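Local atomic coordinates of possible adhesin (Caldicellulosiruptor kronotskyensis, PDB entry 4WA0), a protein that probably mediates attachment of this extremely thermophilic bacterium to cellulose, the chain here being the beta-helical C-terminal domain of a tapirin. Residues A[147-161]-A[168-182]. Numbering follows the deposited sequence.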
# COMPACT_ATOMS: atom_id res chain seq x y z
N GLU A 147 -14.63 15.22 -9.51
CA GLU A 147 -14.12 16.53 -9.95
C GLU A 147 -12.87 16.25 -10.76
O GLU A 147 -11.90 15.64 -10.25
CB GLU A 147 -13.77 17.39 -8.71
CG GLU A 147 -13.27 18.73 -9.16
CD GLU A 147 -13.02 19.70 -8.01
OE1 GLU A 147 -13.18 19.29 -6.83
OE2 GLU A 147 -12.62 20.84 -8.34
N VAL A 148 -12.85 16.70 -11.99
CA VAL A 148 -11.78 16.44 -12.94
C VAL A 148 -11.32 17.76 -13.55
O VAL A 148 -12.05 18.35 -14.36
CB VAL A 148 -12.23 15.46 -14.06
CG1 VAL A 148 -11.07 14.97 -14.92
CG2 VAL A 148 -13.02 14.24 -13.53
N ILE A 149 -10.19 18.27 -13.10
CA ILE A 149 -9.78 19.66 -13.42
C ILE A 149 -8.32 19.80 -13.84
O ILE A 149 -7.46 18.93 -13.54
CB ILE A 149 -10.12 20.66 -12.28
CG1 ILE A 149 -9.26 20.50 -11.02
CG2 ILE A 149 -11.63 20.55 -11.93
CD1 ILE A 149 -9.43 21.57 -10.02
N ASP A 150 -8.03 20.95 -14.44
CA ASP A 150 -6.67 21.40 -14.62
C ASP A 150 -5.86 20.43 -15.47
O ASP A 150 -4.60 20.33 -15.33
CB ASP A 150 -6.00 21.68 -13.27
CG ASP A 150 -6.68 22.78 -12.47
OD1 ASP A 150 -7.50 23.59 -13.00
OD2 ASP A 150 -6.40 22.88 -11.25
N GLY A 151 -6.52 19.75 -16.41
CA GLY A 151 -5.85 18.89 -17.33
C GLY A 151 -5.98 17.40 -17.12
O GLY A 151 -5.52 16.62 -17.97
N ALA A 152 -6.58 17.03 -15.97
CA ALA A 152 -6.82 15.67 -15.63
C ALA A 152 -7.81 15.08 -16.60
O ALA A 152 -8.64 15.81 -17.17
CB ALA A 152 -7.29 15.54 -14.20
N THR A 153 -7.73 13.78 -16.83
CA THR A 153 -8.75 13.04 -17.55
C THR A 153 -9.27 11.81 -16.78
O THR A 153 -8.54 11.23 -15.98
CB THR A 153 -8.37 12.59 -18.98
OG1 THR A 153 -7.43 11.52 -18.99
CG2 THR A 153 -7.69 13.76 -19.72
N VAL A 154 -10.49 11.41 -17.09
CA VAL A 154 -11.10 10.18 -16.60
C VAL A 154 -11.71 9.47 -17.81
O VAL A 154 -12.43 10.08 -18.63
CB VAL A 154 -12.16 10.41 -15.50
CG1 VAL A 154 -12.82 9.10 -15.16
CG2 VAL A 154 -11.52 11.01 -14.22
N THR A 155 -11.41 8.19 -17.90
CA THR A 155 -11.94 7.30 -18.95
C THR A 155 -12.76 6.23 -18.33
O THR A 155 -12.27 5.50 -17.45
CB THR A 155 -10.83 6.71 -19.81
OG1 THR A 155 -10.11 7.76 -20.43
CG2 THR A 155 -11.39 5.85 -20.91
N LEU A 156 -14.03 6.11 -18.77
CA LEU A 156 -14.91 5.02 -18.33
C LEU A 156 -14.85 3.97 -19.44
O LEU A 156 -15.30 4.21 -20.56
CB LEU A 156 -16.36 5.53 -17.99
CG LEU A 156 -16.32 6.83 -17.10
CD1 LEU A 156 -17.78 7.23 -16.78
CD2 LEU A 156 -15.53 6.61 -15.84
N LYS A 157 -14.25 2.82 -19.15
CA LYS A 157 -13.99 1.85 -20.24
C LYS A 157 -15.29 1.15 -20.67
O LYS A 157 -16.34 1.24 -20.05
CB LYS A 157 -12.92 0.82 -19.85
CG LYS A 157 -11.60 1.45 -19.37
CD LYS A 157 -10.80 2.04 -20.49
CE LYS A 157 -10.11 0.95 -21.29
NZ LYS A 157 -9.49 1.58 -22.49
N SER A 158 -15.20 0.38 -21.74
CA SER A 158 -16.41 -0.19 -22.32
C SER A 158 -17.25 -1.02 -21.37
O SER A 158 -16.71 -1.84 -20.59
CB SER A 158 -16.10 -0.94 -23.61
OG SER A 158 -15.21 -1.96 -23.34
N ASN A 159 -18.56 -0.77 -21.41
CA ASN A 159 -19.56 -1.43 -20.57
C ASN A 159 -19.43 -1.27 -19.09
O ASN A 159 -20.11 -1.96 -18.32
CB ASN A 159 -19.65 -2.89 -21.00
CG ASN A 159 -19.98 -2.99 -22.46
OD1 ASN A 159 -21.01 -2.46 -22.87
ND2 ASN A 159 -19.04 -3.50 -23.27
N SER A 160 -18.62 -0.29 -18.67
CA SER A 160 -18.45 0.00 -17.24
C SER A 160 -19.77 0.63 -16.74
O SER A 160 -20.65 0.97 -17.55
CB SER A 160 -17.23 0.91 -16.98
OG SER A 160 -17.40 2.15 -17.63
N ALA A 161 -19.94 0.71 -15.43
CA ALA A 161 -21.09 1.34 -14.75
C ALA A 161 -20.53 2.23 -13.67
O ALA A 161 -19.76 1.78 -12.76
CB ALA A 161 -21.99 0.28 -14.14
N VAL A 168 -17.96 17.49 -12.00
CA VAL A 168 -17.43 18.75 -12.40
C VAL A 168 -16.22 18.47 -13.25
O VAL A 168 -15.27 17.74 -12.79
CB VAL A 168 -17.05 19.60 -11.17
CG1 VAL A 168 -16.28 20.81 -11.58
CG2 VAL A 168 -18.27 19.95 -10.30
N VAL A 169 -16.20 19.03 -14.45
CA VAL A 169 -15.05 18.90 -15.34
C VAL A 169 -14.75 20.29 -15.95
O VAL A 169 -15.63 20.93 -16.57
CB VAL A 169 -15.32 17.90 -16.51
CG1 VAL A 169 -14.10 17.79 -17.42
CG2 VAL A 169 -15.76 16.53 -16.01
N ARG A 170 -13.54 20.78 -15.76
CA ARG A 170 -13.19 22.13 -16.21
C ARG A 170 -11.72 22.30 -16.38
O ARG A 170 -10.96 21.47 -15.97
CB ARG A 170 -13.74 23.18 -15.21
CG ARG A 170 -13.31 23.06 -13.81
CD ARG A 170 -13.75 24.31 -13.03
NE ARG A 170 -13.47 24.20 -11.64
CZ ARG A 170 -12.28 24.36 -11.08
NH1 ARG A 170 -11.21 24.73 -11.80
NH2 ARG A 170 -12.18 24.20 -9.78
N ASN A 171 -11.29 23.44 -16.94
CA ASN A 171 -9.94 23.77 -17.06
C ASN A 171 -9.11 22.78 -17.88
O ASN A 171 -8.07 22.29 -17.44
CB ASN A 171 -9.34 24.03 -15.69
CG ASN A 171 -9.61 25.41 -15.20
OD1 ASN A 171 -10.53 25.65 -14.40
ND2 ASN A 171 -8.81 26.36 -15.67
N GLY A 172 -9.59 22.48 -19.09
CA GLY A 172 -8.83 21.66 -20.01
C GLY A 172 -8.82 20.17 -19.72
O GLY A 172 -7.91 19.50 -20.08
N SER A 173 -9.87 19.70 -19.05
CA SER A 173 -10.05 18.33 -18.61
C SER A 173 -11.12 17.69 -19.42
O SER A 173 -11.89 18.34 -20.13
CB SER A 173 -10.37 18.32 -17.15
OG SER A 173 -9.19 18.62 -16.42
N ARG A 174 -11.17 16.38 -19.32
CA ARG A 174 -12.10 15.58 -20.13
C ARG A 174 -12.58 14.39 -19.34
O ARG A 174 -11.84 13.89 -18.48
CB ARG A 174 -11.45 14.98 -21.40
CG ARG A 174 -11.21 15.97 -22.52
CD ARG A 174 -10.73 15.19 -23.76
NE ARG A 174 -9.47 14.50 -23.52
CZ ARG A 174 -8.93 13.57 -24.31
NH1 ARG A 174 -9.55 13.20 -25.45
NH2 ARG A 174 -7.76 13.01 -23.96
N LEU A 175 -13.82 14.01 -19.62
CA LEU A 175 -14.36 12.74 -19.15
C LEU A 175 -14.74 11.99 -20.43
O LEU A 175 -15.50 12.55 -21.27
CB LEU A 175 -15.54 12.87 -18.18
CG LEU A 175 -16.32 11.55 -17.95
CD1 LEU A 175 -15.52 10.70 -17.06
CD2 LEU A 175 -17.62 11.85 -17.24
N ILE A 176 -14.18 10.77 -20.60
CA ILE A 176 -14.37 9.98 -21.81
C ILE A 176 -15.18 8.74 -21.51
O ILE A 176 -14.81 7.98 -20.57
CB ILE A 176 -13.01 9.61 -22.40
CG1 ILE A 176 -12.21 10.88 -22.67
CG2 ILE A 176 -13.22 8.74 -23.66
CD1 ILE A 176 -10.74 10.79 -22.35
N LEU A 177 -16.28 8.53 -22.24
CA LEU A 177 -17.03 7.27 -22.13
C LEU A 177 -16.75 6.41 -23.36
O LEU A 177 -16.84 6.89 -24.49
CB LEU A 177 -18.51 7.46 -22.07
CG LEU A 177 -19.17 7.82 -20.76
CD1 LEU A 177 -18.84 9.25 -20.41
CD2 LEU A 177 -20.67 7.60 -20.74
N GLU A 178 -16.27 5.18 -23.14
CA GLU A 178 -16.14 4.25 -24.27
C GLU A 178 -17.47 3.58 -24.52
O GLU A 178 -18.46 3.71 -23.76
CB GLU A 178 -15.09 3.19 -23.99
CG GLU A 178 -13.70 3.76 -23.81
CD GLU A 178 -12.63 2.66 -23.66
OE1 GLU A 178 -12.96 1.44 -23.37
OE2 GLU A 178 -11.46 3.07 -23.84
N ASN A 179 -17.52 2.81 -25.60
CA ASN A 179 -18.78 2.14 -26.01
C ASN A 179 -19.43 1.33 -24.89
O ASN A 179 -18.77 0.50 -24.26
CB ASN A 179 -18.42 1.20 -27.17
CG ASN A 179 -19.61 0.58 -27.83
OD1 ASN A 179 -20.06 -0.50 -27.43
ND2 ASN A 179 -20.11 1.22 -28.84
N GLY A 180 -20.70 1.54 -24.65
CA GLY A 180 -21.49 0.81 -23.66
C GLY A 180 -21.25 1.18 -22.23
O GLY A 180 -21.95 0.66 -21.33
N ALA A 181 -20.34 2.16 -22.01
CA ALA A 181 -20.14 2.62 -20.63
C ALA A 181 -21.46 3.34 -20.21
O ALA A 181 -22.19 3.95 -21.06
CB ALA A 181 -18.97 3.57 -20.54
N LYS A 182 -21.80 3.25 -18.93
CA LYS A 182 -23.03 3.82 -18.40
C LYS A 182 -22.64 4.74 -17.24
O LYS A 182 -22.06 4.24 -16.22
CB LYS A 182 -23.91 2.71 -17.81
CG LYS A 182 -24.28 1.70 -18.90
CD LYS A 182 -25.01 0.44 -18.46
CE LYS A 182 -24.17 -0.44 -17.54
NZ LYS A 182 -22.95 -0.91 -18.26
O HOH W 1 -7.53 16.95 -20.73
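Ser160 O takes both Lys182 N, at 2.9 Å, and Lys182 NZ, which reach it from opposite faces of its carbonyl plane. Segments 147-161 and 168-182 belong to successive coils of a parallel beta-helix, whose turns stack strand 147-149 on 168-170 and strand 153-156 on 174-177, with axes 4.7 Å apart in each pair. The bond from Leu156 N to Ile176 O (2.7 Å) is nearly straight, and the ladder continues from Glu178 N to Leu156 O.

Val148, Val154, Leu156, Val169, Leu175 and Leu177 turn to the buried face. There Leu175 CD1 packs against Val154 CG1 at 3.7 Å and also meets Leu156 CG; Leu127 and Met134 of the preceding coil continue this core beside Val154. On the other face, Thr155 OG1 lies against Ile176 CD1. Strand 197-199 follows 174-177 in the same parallel sheet.

At the Ile149–Ala152 type I' turn, Ser173 OG accepts from Gly151 N (2.9 Å), tying this turn to the next coil. Nearby, Ile149 CG2 lies 4.0 Å above the Arg170 guanidinium plane, over its centre, while Arg170 NH1 donates to Asn171 OD1 (2.8 Å). Glu147 OE2 adds a long salt bridge to Arg170 NH2, well out of that plane; no N-H points at the oxygen, so the link is one of charges only.

At the corner after strand 174-177, both carboxylate oxygens of Glu178 are gripped by 147-161. Lys157 is bent at chi2 and chi3 (-74° and -76°), which lays its CD and CE alongside the carboxylate. Lys157 NZ forms a salt bridge with Glu178 OE2 at 2.8 Å, on its syn side, and the backbone N of Ser158 donates to Glu178 OE1 from the anti side.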